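Local coordinates for uncharacterized protein (Staphylococcus aureus subsp. aureus, PDB 3H04) that is of unknown function but has an alpha/beta-hydrolase fold and may act as an esterase or related hydrolase, at residues V122-G127 with V212-C217. Residues are numbered along the deposited sequence; the frame is centred on the assembly and turned at random.
Sequences VIDFYG and VFIAHC
Phe213 N donates to Val122 O and Asp124 N to Phe213 O, both at 2.8 Å, the first two of four backbone bonds that join strands 121-125 and 212-217 in parallel. Ala215 N then reaches Asp124 O over a longer 3.1 Å, and Tyr126 N closes the series on Ala215 O, just where the first strand gives way to a loop. Val122 O and Asp124 O each take a second, weaker contact from a CA-H, of Val212 and Ile214 respectively, at 3.3 Å.

On the face carrying Ile123, Phe125, Phe213 and Ala215 the contact is apolar. The Phe125 ring bends toward the neighbouring strand, its CD1 3.8 Å from Ala215 CB, which makes an off-centre CH-pi contact with the ring. Phe213 CE2 comes to 4.0 Å from Phe125 CE1, and CD2 lies against Ile123 CG2, because a chi1 of -177° turns the ring away from the backbone N. The other face packs Val122 and Asp124 CB near Val212 CG1, and the Asp124 carboxylate runs alongside Ile214. Helix 256-273 covers the first layer through Val265, and helix 226-232 the second, where Asp124 and Ile214 both touch Ile231.

These are adjacent strands in the central sheet of an alpha/beta-hydrolase, and their C-terminal ends lead toward the presumed Ser104-His248-Asp220 triad. At the end of strand 121-125, Asp124 OD1 accepts from Gly127 N at 2.9 Å, an Asx motif that ties down the turn after the strand.

Tyr126, in a left-handed backbone conformation, lays its CA over one face of the His216 imidazole, 3.9 Å from the ring centroid. That imidazole is fixed through both nitrogens, ND1 bonded with Ser228 OG and NE2 with Val223 O, while the Tyr126 ring stands edge-to-face with His248 and its OH is hydrogen-bonded with Asp251 OD1.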
loop_
_atom_site.group_PDB
_atom_site.type_symbol
_atom_site.label_atom_id
_atom_site.label_comp_id
_atom_site.label_asym_id
_atom_site.label_seq_id
_atom_site.Cartn_x
_atom_site.Cartn_y
_atom_site.Cartn_z
ATOM N N VAL A 122 5.458 -3.669 -10.244
ATOM C CA VAL A 122 4.986 -3.058 -9.014
ATOM C C VAL A 122 5.197 -1.565 -9.073
ATOM O O VAL A 122 6.278 -1.103 -9.522
ATOM C CB VAL A 122 5.794 -3.547 -7.744
ATOM C CG1 VAL A 122 5.288 -2.780 -6.468
ATOM C CG2 VAL A 122 5.633 -5.054 -7.562
ATOM N N ILE A 123 4.175 -0.817 -8.648
ATOM C CA ILE A 123 4.245 0.625 -8.499
ATOM C C ILE A 123 4.226 0.913 -7.009
ATOM O O ILE A 123 3.267 0.566 -6.343
ATOM C CB ILE A 123 3.095 1.336 -9.179
ATOM C CG1 ILE A 123 2.921 0.789 -10.613
ATOM C CG2 ILE A 123 3.294 2.878 -9.082
ATOM C CD1 ILE A 123 1.512 0.858 -11.100
ATOM N N ASP A 124 5.309 1.511 -6.510
ATOM C CA ASP A 124 5.591 1.706 -5.075
ATOM C C ASP A 124 5.673 3.182 -4.826
ATOM O O ASP A 124 6.689 3.824 -5.148
ATOM C CB ASP A 124 6.921 1.020 -4.722
ATOM C CG ASP A 124 7.502 1.412 -3.360
ATOM O OD1 ASP A 124 6.830 2.038 -2.503
ATOM O OD2 ASP A 124 8.720 1.088 -3.178
ATOM N N PHE A 125 4.580 3.742 -4.287
ATOM C CA PHE A 125 4.578 5.148 -3.886
ATOM C C PHE A 125 4.872 5.200 -2.381
ATOM O O PHE A 125 4.072 4.719 -1.568
ATOM C CB PHE A 125 3.241 5.818 -4.172
ATOM C CG PHE A 125 3.066 6.345 -5.573
ATOM C CD1 PHE A 125 3.841 5.902 -6.662
ATOM C CD2 PHE A 125 2.085 7.297 -5.805
ATOM C CE1 PHE A 125 3.604 6.399 -7.975
ATOM C CE2 PHE A 125 1.868 7.786 -7.049
ATOM C CZ PHE A 125 2.619 7.349 -8.153
ATOM N N TYR A 126 6.056 5.715 -2.029
ATOM C CA TYR A 126 6.473 5.964 -0.658
ATOM C C TYR A 126 6.197 4.848 0.361
ATOM O O TYR A 126 5.739 5.110 1.493
ATOM C CB TYR A 126 5.991 7.308 -0.130
ATOM C CG TYR A 126 4.589 7.725 -0.528
ATOM C CD1 TYR A 126 3.478 7.284 0.199
ATOM C CD2 TYR A 126 4.368 8.477 -1.668
ATOM C CE1 TYR A 126 2.143 7.633 -0.167
ATOM C CE2 TYR A 126 3.044 8.852 -2.023
ATOM C CZ TYR A 126 1.954 8.436 -1.266
ATOM O OH TYR A 126 0.675 8.758 -1.635
ATOM N N GLY A 127 6.497 3.626 -0.061
ATOM C CA GLY A 127 6.380 2.438 0.763
ATOM C C GLY A 127 7.764 1.903 1.181
ATOM O O GLY A 127 8.784 2.631 1.237
ATOM N N VAL A 212 10.090 -2.421 -10.737
ATOM C CA VAL A 212 9.493 -1.586 -9.711
ATOM C C VAL A 212 9.581 -0.118 -10.030
ATOM O O VAL A 212 10.695 0.419 -10.269
ATOM C CB VAL A 212 10.135 -1.777 -8.354
ATOM C CG1 VAL A 212 9.306 -0.994 -7.324
ATOM C CG2 VAL A 212 10.227 -3.333 -7.967
ATOM N N PHE A 213 8.436 0.552 -10.071
ATOM C CA PHE A 213 8.417 2.046 -10.206
ATOM C C PHE A 213 8.364 2.637 -8.803
ATOM O O PHE A 213 7.489 2.261 -8.026
ATOM C CB PHE A 213 7.226 2.473 -11.035
ATOM C CG PHE A 213 7.140 3.961 -11.314
ATOM C CD1 PHE A 213 7.534 4.459 -12.524
ATOM C CD2 PHE A 213 6.670 4.854 -10.321
ATOM C CE1 PHE A 213 7.464 5.836 -12.802
ATOM C CE2 PHE A 213 6.599 6.221 -10.585
ATOM C CZ PHE A 213 7.011 6.712 -11.829
ATOM N N ILE A 214 9.278 3.534 -8.450
ATOM C CA ILE A 214 9.327 4.096 -7.090
ATOM C C ILE A 214 9.151 5.591 -7.197
ATOM O O ILE A 214 9.830 6.217 -8.026
ATOM C CB ILE A 214 10.639 3.770 -6.385
ATOM C CG1 ILE A 214 10.836 2.220 -6.375
ATOM C CG2 ILE A 214 10.666 4.457 -4.973
ATOM C CD1 ILE A 214 12.256 1.704 -5.996
ATOM N N ALA A 215 8.252 6.174 -6.366
ATOM C CA ALA A 215 8.157 7.655 -6.208
ATOM C C ALA A 215 8.226 7.890 -4.699
ATOM O O ALA A 215 7.450 7.252 -3.941
ATOM C CB ALA A 215 6.861 8.232 -6.810
ATOM N N HIS A 216 9.136 8.732 -4.261
ATOM C CA HIS A 216 9.373 8.941 -2.864
ATOM C C HIS A 216 10.014 10.302 -2.609
ATOM O O HIS A 216 10.868 10.657 -3.310
ATOM C CB HIS A 216 10.249 7.813 -2.350
ATOM C CG HIS A 216 10.123 7.547 -0.889
ATOM N ND1 HIS A 216 10.250 6.297 -0.353
ATOM C CD2 HIS A 216 9.908 8.379 0.147
ATOM C CE1 HIS A 216 10.111 6.367 0.950
ATOM N NE2 HIS A 216 9.901 7.618 1.277
ATOM N N CYS A 217 9.523 11.075 -1.657
ATOM C CA CYS A 217 10.109 12.370 -1.325
ATOM C C CYS A 217 11.366 12.197 -0.513
ATOM O O CYS A 217 11.381 11.418 0.469
ATOM C CB CYS A 217 9.135 13.181 -0.488
ATOM S SG CYS A 217 7.673 13.658 -1.453
#